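Local coordinates for protein 2-oxoglutarate carboxylase small subunit (Hydrogenobacter thermophilus, PDB 7KCT) that is the small, biotin carboxylase-like subunit of a carboxylase, with an ATP-grasp domain, and binds ADP, bicarbonate and magnesium, at residues F11-V16 and Q36-Y41; I427-N432 and H454-A459. One frame throughout, in Å; residues are numbered along the deposited sequence.

Contact 1 (F11-V16 and Q36-Y41); sequences FKKVLV and QTVAIY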
loop_
_atom_site.group_PDB
_atom_site.type_symbol
_atom_site.label_atom_id
_atom_site.label_comp_id
_atom_site.label_asym_id
_atom_site.label_seq_id
_atom_site.Cartn_x
_atom_site.Cartn_y
_atom_site.Cartn_z
ATOM N N PHE A 11 -17.857 19.965 3.889
ATOM C CA PHE A 11 -17.089 21.107 4.341
ATOM C C PHE A 11 -16.160 21.648 3.246
ATOM O O PHE A 11 -15.624 20.906 2.479
ATOM C CB PHE A 11 -16.196 20.719 5.514
ATOM C CG PHE A 11 -16.895 20.000 6.603
ATOM C CD1 PHE A 11 -17.836 20.622 7.336
ATOM C CD2 PHE A 11 -16.593 18.716 6.879
ATOM C CE1 PHE A 11 -18.470 19.981 8.342
ATOM C CE2 PHE A 11 -17.228 18.058 7.875
ATOM C CZ PHE A 11 -18.172 18.688 8.613
ATOM N N LYS A 12 -15.972 22.945 3.190
ATOM C CA LYS A 12 -15.055 23.515 2.266
ATOM C C LYS A 12 -13.671 23.477 2.869
ATOM O O LYS A 12 -12.735 23.357 2.165
ATOM C CB LYS A 12 -15.404 24.955 1.974
ATOM C CG LYS A 12 -16.463 25.172 0.924
ATOM C CD LYS A 12 -17.075 26.548 1.109
ATOM C CE LYS A 12 -18.287 26.786 0.230
ATOM N NZ LYS A 12 -18.021 27.891 -0.715
ATOM N N LYS A 13 -13.555 23.589 4.177
ATOM C CA LYS A 13 -12.254 23.610 4.807
ATOM C C LYS A 13 -12.256 22.922 6.192
ATOM O O LYS A 13 -13.154 23.133 6.947
ATOM C CB LYS A 13 -11.775 25.045 4.945
ATOM C CG LYS A 13 -10.393 25.202 5.520
ATOM C CD LYS A 13 -9.976 26.639 5.678
ATOM C CE LYS A 13 -9.877 27.328 4.347
ATOM N NZ LYS A 13 -9.198 28.614 4.450
ATOM N N VAL A 14 -11.251 22.092 6.473
ATOM C CA VAL A 14 -11.134 21.374 7.742
ATOM C C VAL A 14 -9.772 21.712 8.337
ATOM O O VAL A 14 -8.743 21.629 7.640
ATOM C CB VAL A 14 -11.265 19.848 7.559
ATOM C CG1 VAL A 14 -10.905 19.078 8.853
ATOM C CG2 VAL A 14 -12.609 19.496 7.061
ATOM N N LEU A 15 -9.760 22.045 9.621
ATOM C CA LEU A 15 -8.543 22.167 10.419
ATOM C C LEU A 15 -8.257 20.843 11.153
ATOM O O LEU A 15 -9.152 20.241 11.777
ATOM C CB LEU A 15 -8.706 23.334 11.377
ATOM C CG LEU A 15 -7.495 23.732 12.233
ATOM C CD1 LEU A 15 -7.496 25.187 12.737
ATOM C CD2 LEU A 15 -7.274 22.817 13.444
ATOM N N VAL A 16 -7.009 20.375 11.040
ATOM C CA VAL A 16 -6.554 19.119 11.628
ATOM C C VAL A 16 -5.784 19.503 12.883
ATOM O O VAL A 16 -4.713 20.106 12.791
ATOM C CB VAL A 16 -5.669 18.357 10.636
ATOM C CG1 VAL A 16 -5.222 17.087 11.238
ATOM C CG2 VAL A 16 -6.424 18.141 9.290
ATOM N N GLN A 36 -10.243 21.663 1.511
ATOM C CA GLN A 36 -9.022 22.385 1.851
ATOM C C GLN A 36 -8.629 22.069 3.281
ATOM O O GLN A 36 -9.488 21.873 4.140
ATOM C CB GLN A 36 -9.260 23.894 1.699
ATOM C CG GLN A 36 -9.556 24.241 0.226
ATOM C CD GLN A 36 -10.143 25.606 0.006
ATOM O OE1 GLN A 36 -10.305 26.382 0.936
ATOM N NE2 GLN A 36 -10.447 25.925 -1.253
ATOM N N THR A 37 -7.334 22.083 3.561
ATOM C CA THR A 37 -6.855 21.638 4.867
ATOM C C THR A 37 -5.998 22.724 5.515
ATOM O O THR A 37 -5.288 23.489 4.835
ATOM C CB THR A 37 -6.007 20.359 4.777
ATOM O OG1 THR A 37 -4.903 20.620 3.903
ATOM C CG2 THR A 37 -6.809 19.166 4.258
ATOM N N VAL A 38 -6.050 22.754 6.844
ATOM C CA VAL A 38 -5.323 23.686 7.690
ATOM C C VAL A 38 -4.528 22.866 8.675
ATOM O O VAL A 38 -5.105 22.025 9.381
ATOM C CB VAL A 38 -6.255 24.625 8.485
ATOM C CG1 VAL A 38 -5.452 25.620 9.292
ATOM C CG2 VAL A 38 -7.239 25.380 7.578
ATOM N N ALA A 39 -3.222 23.106 8.741
ATOM C CA ALA A 39 -2.387 22.448 9.741
ATOM C C ALA A 39 -1.934 23.424 10.823
ATOM O O ALA A 39 -1.899 24.646 10.628
ATOM C CB ALA A 39 -1.178 21.788 9.057
ATOM N N ILE A 40 -1.589 22.871 11.991
ATOM C CA ILE A 40 -0.987 23.669 13.062
ATOM C C ILE A 40 0.320 23.001 13.448
ATOM O O ILE A 40 0.473 21.787 13.294
ATOM C CB ILE A 40 -1.906 23.824 14.304
ATOM C CG1 ILE A 40 -2.325 22.464 14.878
ATOM C CG2 ILE A 40 -3.134 24.664 13.971
ATOM C CD1 ILE A 40 -3.106 22.526 16.207
ATOM N N TYR A 41 1.274 23.792 13.950
ATOM C CA TYR A 41 2.540 23.194 14.306
ATOM C C TYR A 41 3.302 24.073 15.273
ATOM O O TYR A 41 3.043 25.272 15.397
ATOM C CB TYR A 41 3.429 22.903 13.070
ATOM C CG TYR A 41 3.861 24.118 12.297
ATOM C CD1 TYR A 41 2.984 24.770 11.448
ATOM C CD2 TYR A 41 5.170 24.598 12.382
ATOM C CE1 TYR A 41 3.364 25.893 10.750
ATOM C CE2 TYR A 41 5.567 25.719 11.669
ATOM C CZ TYR A 41 4.650 26.363 10.884
ATOM O OH TYR A 41 5.015 27.434 10.158
HETATM O O HOH W 1 -2.163 19.992 11.797
#
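Strands 13-16 and 36-41 run parallel, with axes 4.7 Å apart at closest approach and 23° between their directions. Four backbone hydrogen bonds join the segments. Q36 N bonds to O of K12, the residue just before the first strand. The others run from V14 N to Q36 O, V38 N to V14 O and V16 N to V38 O. The last is nearly straight, 176° at the hydrogen. At the C-terminal end the strands part, and a water bridges V16 O and I40 N.

K13, L15, Q36 and V38 lie on one face of the sheet. V38 is shared by two neighbours, one for each methyl. Its CG2 meets the aliphatic shaft of K13, 3.6 Å from K13 CD. Its CG1 meets L15, at 4.0 Å from L15 CD1. K13 starts with CG anti to its backbone N (chi1 -177°), then bends at chi3. CE passes 3.6 Å from Q36 OE1, while NZ goes on to a salt bridge with E56 and a hydrogen bond to V81 O. The charged end is therefore held beyond this strand pair. V14 and T37 occupy the other face.

This is the first beta-alpha-beta unit of the N-terminal domain, a Rossmann-like fold. The connecting helix 20-32 packs on the face of V14, V16 and T37. Helix 71-81 covers L15 and V38 on the other face. Within the sheet, 13-16 is also paired with strand 85-87, and 36-41 with strand 56-59.

Contact 2 (I427-N432 and H454-A459); sequences IPLLIN and HVFDYA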
loop_
_atom_site.group_PDB
_atom_site.type_symbol
_atom_site.label_atom_id
_atom_site.label_comp_id
_atom_site.label_asym_id
_atom_site.label_seq_id
_atom_site.Cartn_x
_atom_site.Cartn_y
_atom_site.Cartn_z
ATOM N N ILE A 427 12.026 -2.126 14.939
ATOM C CA ILE A 427 11.984 -3.031 13.781
ATOM C C ILE A 427 12.638 -4.381 14.086
ATOM O O ILE A 427 12.012 -5.422 13.825
ATOM C CB ILE A 427 12.589 -2.346 12.552
ATOM C CG1 ILE A 427 11.622 -1.281 12.053
ATOM C CG2 ILE A 427 12.917 -3.376 11.460
ATOM C CD1 ILE A 427 12.213 -0.337 10.986
ATOM N N PRO A 428 13.849 -4.445 14.621
ATOM C CA PRO A 428 14.435 -5.782 14.854
ATOM C C PRO A 428 13.598 -6.649 15.812
ATOM O O PRO A 428 13.448 -7.862 15.594
ATOM C CB PRO A 428 15.821 -5.478 15.427
ATOM C CG PRO A 428 16.130 -4.015 15.019
ATOM C CD PRO A 428 14.781 -3.343 14.933
ATOM N N LEU A 429 13.051 -6.058 16.876
ATOM C CA LEU A 429 12.156 -6.829 17.748
ATOM C C LEU A 429 10.948 -7.328 16.983
ATOM O O LEU A 429 10.517 -8.466 17.157
ATOM C CB LEU A 429 11.722 -5.971 18.938
ATOM C CG LEU A 429 10.586 -6.510 19.798
ATOM C CD1 LEU A 429 11.176 -7.502 20.804
ATOM C CD2 LEU A 429 9.871 -5.380 20.486
ATOM N N LEU A 430 10.344 -6.468 16.157
ATOM C CA LEU A 430 9.151 -6.886 15.441
ATOM C C LEU A 430 9.443 -8.036 14.487
ATOM O O LEU A 430 8.595 -8.932 14.289
ATOM C CB LEU A 430 8.558 -5.685 14.705
ATOM C CG LEU A 430 8.086 -4.552 15.631
ATOM C CD1 LEU A 430 7.852 -3.283 14.846
ATOM C CD2 LEU A 430 6.805 -4.966 16.388
ATOM N N ILE A 431 10.619 -8.023 13.860
ATOM C CA ILE A 431 10.985 -9.125 12.970
ATOM C C ILE A 431 10.987 -10.439 13.740
ATOM O O ILE A 431 10.501 -11.477 13.254
ATOM C CB ILE A 431 12.353 -8.845 12.314
ATOM C CG1 ILE A 431 12.247 -7.699 11.297
ATOM C CG2 ILE A 431 12.899 -10.090 11.658
ATOM C CD1 ILE A 431 13.600 -7.102 10.876
ATOM N N ASN A 432 11.538 -10.416 14.955
ATOM C CA ASN A 432 11.636 -11.651 15.743
ATOM C C ASN A 432 10.263 -12.156 16.170
ATOM O O ASN A 432 10.053 -13.362 16.292
ATOM C CB ASN A 432 12.529 -11.429 16.971
ATOM C CG ASN A 432 14.019 -11.450 16.641
ATOM O OD1 ASN A 432 14.422 -11.949 15.612
ATOM N ND2 ASN A 432 14.826 -10.910 17.520
ATOM N N HIS A 454 13.410 -14.191 24.080
ATOM C CA HIS A 454 14.163 -14.445 22.856
ATOM C C HIS A 454 13.897 -13.400 21.760
ATOM O O HIS A 454 14.737 -13.217 20.866
ATOM C CB HIS A 454 13.813 -15.830 22.329
ATOM C CG HIS A 454 14.664 -16.271 21.189
ATOM N ND1 HIS A 454 16.030 -16.051 21.149
ATOM C CD2 HIS A 454 14.342 -16.877 20.022
ATOM C CE1 HIS A 454 16.514 -16.533 20.017
ATOM N NE2 HIS A 454 15.512 -17.046 19.320
ATOM N N VAL A 455 12.760 -12.699 21.804
ATOM C CA VAL A 455 12.485 -11.761 20.712
ATOM C C VAL A 455 13.343 -10.528 20.862
ATOM O O VAL A 455 13.526 -9.781 19.886
ATOM C CB VAL A 455 10.980 -11.455 20.592
ATOM C CG1 VAL A 455 10.239 -12.725 20.274
ATOM C CG2 VAL A 455 10.481 -10.816 21.862
ATOM N N PHE A 456 13.937 -10.320 22.026
ATOM C CA PHE A 456 14.910 -9.256 22.205
ATOM C C PHE A 456 16.345 -9.644 21.827
ATOM O O PHE A 456 17.242 -8.809 21.954
ATOM C CB PHE A 456 14.914 -8.774 23.649
ATOM C CG PHE A 456 13.588 -8.249 24.127
ATOM C CD1 PHE A 456 12.576 -9.125 24.490
ATOM C CD2 PHE A 456 13.363 -6.877 24.228
ATOM C CE1 PHE A 456 11.338 -8.645 24.970
ATOM C CE2 PHE A 456 12.149 -6.390 24.672
ATOM C CZ PHE A 456 11.124 -7.284 25.068
ATOM N N ASP A 457 16.582 -10.840 21.325
ATOM C CA ASP A 457 17.926 -11.265 20.944
ATOM C C ASP A 457 18.131 -10.882 19.473
ATOM O O ASP A 457 17.503 -11.446 18.579
ATOM C CB ASP A 457 18.109 -12.771 21.153
ATOM C CG ASP A 457 18.014 -13.223 22.648
ATOM O OD1 ASP A 457 18.355 -12.435 23.570
ATOM O OD2 ASP A 457 17.586 -14.391 22.881
ATOM N N TYR A 458 18.957 -9.885 19.221
ATOM C CA TYR A 458 19.296 -9.563 17.839
ATOM C C TYR A 458 20.587 -8.763 17.854
ATOM O O TYR A 458 20.927 -8.139 18.860
ATOM C CB TYR A 458 18.166 -8.790 17.140
ATOM C CG TYR A 458 17.702 -7.555 17.858
ATOM C CD1 TYR A 458 18.448 -6.390 17.818
ATOM C CD2 TYR A 458 16.490 -7.538 18.555
ATOM C CE1 TYR A 458 18.004 -5.241 18.466
ATOM C CE2 TYR A 458 16.042 -6.400 19.187
ATOM C CZ TYR A 458 16.800 -5.260 19.138
ATOM O OH TYR A 458 16.360 -4.134 19.788
ATOM N N ALA A 459 21.286 -8.764 16.722
ATOM C CA ALA A 459 22.527 -8.014 16.597
ATOM C C ALA A 459 22.234 -6.576 16.193
ATOM O O ALA A 459 21.246 -6.288 15.508
ATOM C CB ALA A 459 23.451 -8.665 15.563
HETATM O O HOH W 2 14.033 -3.540 17.991
#
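N432 and Y458 join helix 427-435, in the biotin carboxylase C-terminal region, to the tail that follows helix 448-451. H454-F456 belong to a 3-10 segment, after which the chain extends.

N432 can be followed outward. Its CB packs 3.9 Å from V455 CB and lies close to V455 O. CG leaves CB anti to the carbonyl carbon (chi1 -78°), which carries the amide toward the tail. CG itself is near both V455 O and D457 O. ND2 then gives hydrogen bonds to these two backbone carbonyls. The bond from ND2 to V455 O is 2.9 Å long and nearly straight, with the oxygen in the amide plane. The bond to D457 O is more bent, 132° at the hydrogen, and that oxygen is tilted from the amide plane. ND2 stands above both carbonyl planes. Two bonds from one nitrogen restrict rotation of the amide and tie the helix to the 3-10 segment and to the residue just after it.

Toward the start of the helix, P428 CB sits over a face of the Y458 ring, 3.5 Å from its centroid, as a CH-pi contact. ND2 of N432 lies at the edge of the same ring. L429 CD1 touches both V455 and F456. It is 3.5 Å from V455 CG2 and makes a second CH-pi contact over the centre of the F456 ring. F356 touches both L429 and F456, and P352 touches F456 and Y458. K353 makes a cation-pi contact with Y458 and a hydrogen bond to its O.

Within the tail, H454 ND1 bonds to D457 OD2. A water accepts a hydrogen bond from L429 N at 2.9 Å and is also hydrogen-bonded to Y458 OH.

From the N terminus, the chain forms strand 13-16, crosses through helix 20-32 and returns on strand 36-41. Contact 1 closes that loop and joins the central strand of the N-terminal parallel sheet to its neighbour. The chain then builds the rest of that sheet and the ATP-grasp region before reaching the C-terminal region. Contact 2 comes last. It closes a loop of 21 residues, 12 of them helical, and brings the tail back to helix 427-435. The two loops follow one another without nesting or crossing. The nearest atoms of contact 1 and contact 2 are about 24 Å apart, so they do not touch. One ties two sheet strands, the other a helix and a tail.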